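SalCYP truncation (Salinispora tropica, PDB 7ABB) is a cytochrome P450-family protein with a mainly helical fold, modelled here with bound heme c. Local coordinates at residues Ser120-Arg125 / Glu357-Leu362; Arg191-Arg196 / Ser227-Leu232. All coordinates share one frame; numbering follows the deposited sequence.

Both contacts are mainly apolar and lack any hydrogen bond across them, yet they differ in place and extent. Contact 1 joins the loop after helix 108-120 to the end of helix 345-362; its centre lies about 24 Å from the centre of the chain, and it is partly buried. Contact 2 pairs helices 182-199 and 222-235, about 20 Å from that centre, and all three touching residues are buried. Contact 1 nevertheless buries more surface, 210 against 93 Å², with five residues taking part rather than three and Leu362 the largest contributor, whereas contact 2 depends on one leucine methyl. The contacts share no helix, and their nearest atoms are about 22 Å apart.

Contact 1. Residues Ser120-Arg125 / Glu357-Leu362; sequences SAFVDR and EEWHEL
Val123 and Leu362 form the nearest backbone pair, their CA atoms 7.1 Å apart, where the loop leaving helix 108-120 passes the last turn of helix 345-362. Both CB atoms point across the gap, and the side chains meet at about a right angle, with Val123 CG2 3.9 Å from Leu362 CB. Beside this pair Ser120 OG lies 3.5 Å from Leu362 CD1, a van der Waals contact, CD1 being a methyl; the hydroxyl's hydrogen bond goes to the backbone O of Arg116. A second part is aromatic. Phe122 holds CG between its backbone N and carbonyl carbon (chi1 56°), which sends the ring toward the helix. Trp359, crossing it at about a right angle, brings CZ3 to the phenyl edge, near its plane, 3.8 Å from Phe122 CE1; the indole itself is met obliquely, neither on a face nor at an edge. Val128 of strand 127-129 packs on both rings. Helix 345-362, consistent with the P450 L helix, also sets Leu362 against Ile119 of helix 108-120 and Trp359 against Ile248 of helix 238-253. Without a hydrogen bond between the segments, the join rests on dispersion and side-chain shape, its aromatic part buried and its Ser120 end exposed.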
loop_
_atom_site.group_PDB
_atom_site.type_symbol
_atom_site.label_atom_id
_atom_site.label_comp_id
_atom_site.label_asym_id
_atom_site.label_seq_id
_atom_site.Cartn_x
_atom_site.Cartn_y
_atom_site.Cartn_z
ATOM N N SER A 120 -3.398 9.171 -22.454
ATOM C CA SER A 120 -3.641 9.631 -23.816
ATOM C C SER A 120 -4.830 8.932 -24.446
ATOM O O SER A 120 -5.555 9.540 -25.243
ATOM C CB SER A 120 -2.397 9.395 -24.680
ATOM O OG SER A 120 -1.379 10.317 -24.379
ATOM N N ALA A 121 -5.058 7.670 -24.101
ATOM C CA ALA A 121 -6.094 6.902 -24.774
ATOM C C ALA A 121 -7.501 7.297 -24.345
ATOM O O ALA A 121 -8.453 6.934 -25.032
ATOM C CB ALA A 121 -5.879 5.404 -24.517
ATOM N N PHE A 122 -7.666 8.017 -23.231
ATOM C CA PHE A 122 -9.001 8.453 -22.826
ATOM C C PHE A 122 -9.162 9.956 -22.651
ATOM O O PHE A 122 -10.275 10.387 -22.348
ATOM C CB PHE A 122 -9.482 7.744 -21.549
ATOM C CG PHE A 122 -8.579 7.865 -20.351
ATOM C CD1 PHE A 122 -8.543 9.018 -19.576
ATOM C CD2 PHE A 122 -7.816 6.783 -19.940
ATOM C CE1 PHE A 122 -7.722 9.101 -18.442
ATOM C CE2 PHE A 122 -7.005 6.854 -18.833
ATOM C CZ PHE A 122 -6.948 7.999 -18.067
ATOM N N VAL A 123 -8.128 10.769 -22.889
ATOM C CA VAL A 123 -8.262 12.223 -22.730
ATOM C C VAL A 123 -9.463 12.763 -23.500
ATOM O O VAL A 123 -10.168 13.664 -23.025
ATOM C CB VAL A 123 -6.975 12.953 -23.165
ATOM C CG1 VAL A 123 -7.188 14.460 -23.145
ATOM C CG2 VAL A 123 -5.853 12.642 -22.258
ATOM N N ASP A 124 -9.682 12.281 -24.726
ATOM C CA ASP A 124 -10.733 12.842 -25.567
ATOM C C ASP A 124 -12.148 12.555 -25.063
ATOM O O ASP A 124 -13.083 13.228 -25.502
ATOM C CB ASP A 124 -10.580 12.323 -27.009
ATOM C CG ASP A 124 -9.372 12.906 -27.716
ATOM O OD1 ASP A 124 -8.773 13.870 -27.196
ATOM O OD2 ASP A 124 -9.032 12.408 -28.808
ATOM N N ARG A 125 -12.323 11.614 -24.130
ATOM C CA ARG A 125 -13.662 11.275 -23.651
ATOM C C ARG A 125 -14.230 12.305 -22.677
ATOM O O ARG A 125 -15.453 12.428 -22.567
ATOM C CB ARG A 125 -13.627 9.920 -22.958
ATOM C CG ARG A 125 -13.451 8.773 -23.954
ATOM C CD ARG A 125 -13.036 7.488 -23.296
ATOM N NE ARG A 125 -13.793 7.219 -22.088
ATOM C CZ ARG A 125 -13.502 6.242 -21.233
ATOM N NH1 ARG A 125 -12.497 5.409 -21.497
ATOM N NH2 ARG A 125 -14.239 6.085 -20.141
ATOM N N GLU A 357 2.033 13.400 -12.426
ATOM C CA GLU A 357 2.723 14.289 -13.351
ATOM C C GLU A 357 2.129 14.164 -14.749
ATOM O O GLU A 357 1.794 15.165 -15.408
ATOM C CB GLU A 357 4.223 13.962 -13.366
ATOM C CG GLU A 357 4.999 14.442 -12.147
ATOM C CD GLU A 357 6.426 13.937 -12.115
ATOM O OE1 GLU A 357 6.712 12.906 -12.764
ATOM O OE2 GLU A 357 7.275 14.564 -11.442
ATOM N N GLU A 358 2.033 12.929 -15.248
ATOM C CA GLU A 358 1.549 12.756 -16.613
ATOM C C GLU A 358 0.071 13.124 -16.712
ATOM O O GLU A 358 -0.367 13.657 -17.738
ATOM C CB GLU A 358 1.803 11.323 -17.096
ATOM C CG GLU A 358 3.285 10.968 -17.220
ATOM C CD GLU A 358 4.010 11.906 -18.130
ATOM O OE1 GLU A 358 3.555 12.078 -19.281
ATOM O OE2 GLU A 358 5.030 12.478 -17.706
ATOM N N TRP A 359 -0.698 12.879 -15.648
ATOM C CA TRP A 359 -2.101 13.274 -15.630
ATOM C C TRP A 359 -2.238 14.777 -15.832
ATOM O O TRP A 359 -3.026 15.227 -16.668
ATOM C CB TRP A 359 -2.748 12.833 -14.310
ATOM C CG TRP A 359 -4.194 13.210 -14.227
ATOM C CD1 TRP A 359 -4.698 14.438 -13.907
ATOM C CD2 TRP A 359 -5.323 12.368 -14.503
ATOM N NE1 TRP A 359 -6.059 14.407 -13.959
ATOM C CE2 TRP A 359 -6.475 13.156 -14.325
ATOM C CE3 TRP A 359 -5.473 11.038 -14.892
ATOM C CZ2 TRP A 359 -7.759 12.655 -14.520
ATOM C CZ3 TRP A 359 -6.748 10.534 -15.091
ATOM C CH2 TRP A 359 -7.882 11.347 -14.884
ATOM N N HIS A 360 -1.475 15.578 -15.084
ATOM C CA HIS A 360 -1.654 17.029 -15.176
ATOM C C HIS A 360 -1.086 17.630 -16.455
ATOM O O HIS A 360 -1.480 18.729 -16.859
ATOM C CB HIS A 360 -1.057 17.678 -13.932
ATOM C CG HIS A 360 -1.899 17.468 -12.718
ATOM N ND1 HIS A 360 -1.824 16.333 -11.939
ATOM C CD2 HIS A 360 -2.898 18.217 -12.195
ATOM C CE1 HIS A 360 -2.707 16.415 -10.958
ATOM N NE2 HIS A 360 -3.376 17.548 -11.096
ATOM N N GLU A 361 -0.219 16.902 -17.154
ATOM C CA GLU A 361 0.242 17.344 -18.462
ATOM C C GLU A 361 -0.862 17.240 -19.496
ATOM O O GLU A 361 -1.001 18.118 -20.354
ATOM C CB GLU A 361 1.436 16.499 -18.884
ATOM C CG GLU A 361 1.933 16.816 -20.268
ATOM C CD GLU A 361 2.501 18.214 -20.385
ATOM O OE1 GLU A 361 2.245 18.882 -21.415
ATOM O OE2 GLU A 361 3.212 18.640 -19.448
ATOM N N LEU A 362 -1.654 16.176 -19.431
ATOM C CA LEU A 362 -2.698 15.934 -20.414
ATOM C C LEU A 362 -4.069 16.433 -19.977
ATOM O O LEU A 362 -4.890 16.799 -20.831
ATOM C CB LEU A 362 -2.764 14.432 -20.715
ATOM C CG LEU A 362 -1.577 13.879 -21.510
ATOM C CD1 LEU A 362 -1.654 12.369 -21.541
ATOM C CD2 LEU A 362 -1.576 14.442 -22.922
#

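Contact 2. Residues Arg191-Arg196 / Ser227-Leu232; sequences RRHVAR and SLLTVL
Leu229 CD1 is the single atom on which this helix-helix contact turns, touching two successive residues of helix 182-199. The closer is Val194, whose CG2 lies 3.8 Å from Leu229 CD1, the two side chains crossing obliquely. His193 adds a looser van der Waals touch: its CD2 is 4.2 Å from Leu229 CD1, and the methyl sits at the imidazole edge, near the ring plane. With CG trans to the backbone N (chi1 -173°), the His193 ring extends from a CB that already points toward helix 222-235. The backbones stay well apart, the nearest CA atoms, those of Val194 and Leu229, being separated by 9.1 Å. Around this small, mainly apolar patch, Leu229 also packs on Val190 and Thr207, Val194 packs on Asp222, and His193 meets Trp149 edge-to-face; all three touching residues are buried.

The solvent side of helix 182-199 is different in character. Arg191, Arg192, Ala195 and Arg196 are exposed, and none touches segment 227-232; Arg191 points its CB away, is salt-bridged to Glu188 and touches Glu226 of helix 222-235 just before the segment.

Helix 222-235 approaches heme c: the Leu229 side chain is about 10 Å from it, and Leu232, nearly one turn on, touches it. Sequence and position are consistent with the first part of the long central helix that P450s run past the heme. Chemically, therefore, the join is narrow and mainly apolar: one methyl against a valine and an imidazole edge, with no hydrogen bond across it, while the arginines of 191-196 lie outside this contact, on the exposed side.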
loop_
_atom_site.group_PDB
_atom_site.type_symbol
_atom_site.label_atom_id
_atom_site.label_comp_id
_atom_site.label_asym_id
_atom_site.label_seq_id
_atom_site.Cartn_x
_atom_site.Cartn_y
_atom_site.Cartn_z
ATOM N N ARG A 191 3.278 -20.727 -9.618
ATOM C CA ARG A 191 3.908 -22.025 -9.860
ATOM C C ARG A 191 4.417 -22.115 -11.289
ATOM O O ARG A 191 5.537 -22.577 -11.536
ATOM C CB ARG A 191 2.912 -23.153 -9.597
ATOM C CG ARG A 191 2.776 -23.531 -8.154
ATOM C CD ARG A 191 2.322 -24.974 -8.005
ATOM N NE ARG A 191 0.978 -25.176 -8.539
ATOM C CZ ARG A 191 -0.141 -24.902 -7.876
ATOM N NH1 ARG A 191 -0.089 -24.413 -6.645
ATOM N NH2 ARG A 191 -1.317 -25.117 -8.446
ATOM N N ARG A 192 3.596 -21.678 -12.245
ATOM C CA ARG A 192 4.010 -21.699 -13.641
ATOM C C ARG A 192 5.166 -20.735 -13.893
ATOM O O ARG A 192 6.049 -21.034 -14.707
ATOM C CB ARG A 192 2.821 -21.377 -14.551
ATOM C CG ARG A 192 1.786 -22.504 -14.695
ATOM C CD ARG A 192 0.704 -22.116 -15.708
ATOM N NE ARG A 192 -0.129 -23.243 -16.146
ATOM C CZ ARG A 192 -1.455 -23.329 -16.004
ATOM N NH1 ARG A 192 -2.097 -24.404 -16.455
ATOM N NH2 ARG A 192 -2.154 -22.356 -15.425
ATOM N N HIS A 193 5.191 -19.592 -13.201
ATOM C CA HIS A 193 6.279 -18.640 -13.391
ATOM C C HIS A 193 7.598 -19.215 -12.883
ATOM O O HIS A 193 8.641 -19.083 -13.532
ATOM C CB HIS A 193 5.969 -17.318 -12.681
ATOM C CG HIS A 193 6.960 -16.243 -12.986
ATOM N ND1 HIS A 193 7.129 -15.733 -14.256
ATOM C CD2 HIS A 193 7.873 -15.622 -12.201
ATOM C CE1 HIS A 193 8.090 -14.825 -14.233
ATOM N NE2 HIS A 193 8.551 -14.734 -12.997
ATOM N N VAL A 194 7.574 -19.829 -11.704
ATOM C CA VAL A 194 8.783 -20.462 -11.189
ATOM C C VAL A 194 9.298 -21.470 -12.201
ATOM O O VAL A 194 10.488 -21.505 -12.526
ATOM C CB VAL A 194 8.506 -21.112 -9.824
ATOM C CG1 VAL A 194 9.713 -21.940 -9.347
ATOM C CG2 VAL A 194 8.187 -20.044 -8.816
ATOM N N ALA A 195 8.392 -22.274 -12.752
ATOM C CA ALA A 195 8.809 -23.320 -13.686
ATOM C C ALA A 195 9.381 -22.724 -14.970
ATOM O O ALA A 195 10.335 -23.274 -15.543
ATOM C CB ALA A 195 7.634 -24.248 -14.001
ATOM N N ARG A 196 8.792 -21.627 -15.455
ATOM C CA ARG A 196 9.337 -20.936 -16.621
ATOM C C ARG A 196 10.784 -20.522 -16.390
ATOM O O ARG A 196 11.657 -20.767 -17.232
ATOM C CB ARG A 196 8.483 -19.709 -16.960
ATOM C CG ARG A 196 9.039 -18.853 -18.118
ATOM C CD ARG A 196 8.445 -17.449 -18.159
ATOM N NE ARG A 196 7.074 -17.417 -18.649
ATOM C CZ ARG A 196 6.715 -17.503 -19.926
ATOM N NH1 ARG A 196 7.626 -17.665 -20.882
ATOM N NH2 ARG A 196 5.429 -17.441 -20.242
ATOM N N SER A 227 5.524 -18.484 -2.157
ATOM C CA SER A 227 4.994 -17.573 -1.148
ATOM C C SER A 227 5.414 -16.133 -1.427
ATOM O O SER A 227 4.577 -15.218 -1.452
ATOM C CB SER A 227 5.461 -18.015 0.233
ATOM O OG SER A 227 4.920 -17.162 1.213
ATOM N N LEU A 228 6.711 -15.914 -1.664
ATOM C CA LEU A 228 7.202 -14.570 -1.953
ATOM C C LEU A 228 6.448 -13.936 -3.118
ATOM O O LEU A 228 5.969 -12.805 -3.023
ATOM C CB LEU A 228 8.699 -14.618 -2.260
ATOM C CG LEU A 228 9.302 -13.311 -2.785
ATOM C CD1 LEU A 228 9.249 -12.204 -1.737
ATOM C CD2 LEU A 228 10.729 -13.557 -3.258
ATOM N N LEU A 229 6.348 -14.664 -4.229
ATOM C CA LEU A 229 5.696 -14.127 -5.420
ATOM C C LEU A 229 4.232 -13.834 -5.154
ATOM O O LEU A 229 3.695 -12.841 -5.650
ATOM C CB LEU A 229 5.847 -15.119 -6.583
ATOM C CG LEU A 229 7.281 -15.224 -7.111
ATOM C CD1 LEU A 229 7.409 -16.363 -8.141
ATOM C CD2 LEU A 229 7.733 -13.908 -7.728
ATOM N N THR A 230 3.576 -14.681 -4.359
ATOM C CA THR A 230 2.189 -14.419 -3.985
ATOM C C THR A 230 2.076 -13.139 -3.167
ATOM O O THR A 230 1.185 -12.316 -3.405
ATOM C CB THR A 230 1.624 -15.608 -3.204
ATOM O OG1 THR A 230 1.765 -16.795 -3.996
ATOM C CG2 THR A 230 0.151 -15.404 -2.886
ATOM N N VAL A 231 2.961 -12.958 -2.184
ATOM C CA VAL A 231 2.909 -11.751 -1.357
ATOM C C VAL A 231 3.143 -10.508 -2.197
ATOM O O VAL A 231 2.459 -9.489 -2.037
ATOM C CB VAL A 231 3.938 -11.856 -0.213
ATOM C CG1 VAL A 231 4.139 -10.512 0.455
ATOM C CG2 VAL A 231 3.502 -12.890 0.791
ATOM N N LEU A 232 4.106 -10.568 -3.122
ATOM C CA LEU A 232 4.358 -9.420 -3.976
ATOM C C LEU A 232 3.127 -9.054 -4.780
ATOM O O LEU A 232 2.814 -7.870 -4.929
ATOM C CB LEU A 232 5.537 -9.710 -4.900
ATOM C CG LEU A 232 6.875 -9.764 -4.170
ATOM C CD1 LEU A 232 7.967 -10.195 -5.103
ATOM C CD2 LEU A 232 7.248 -8.419 -3.581
#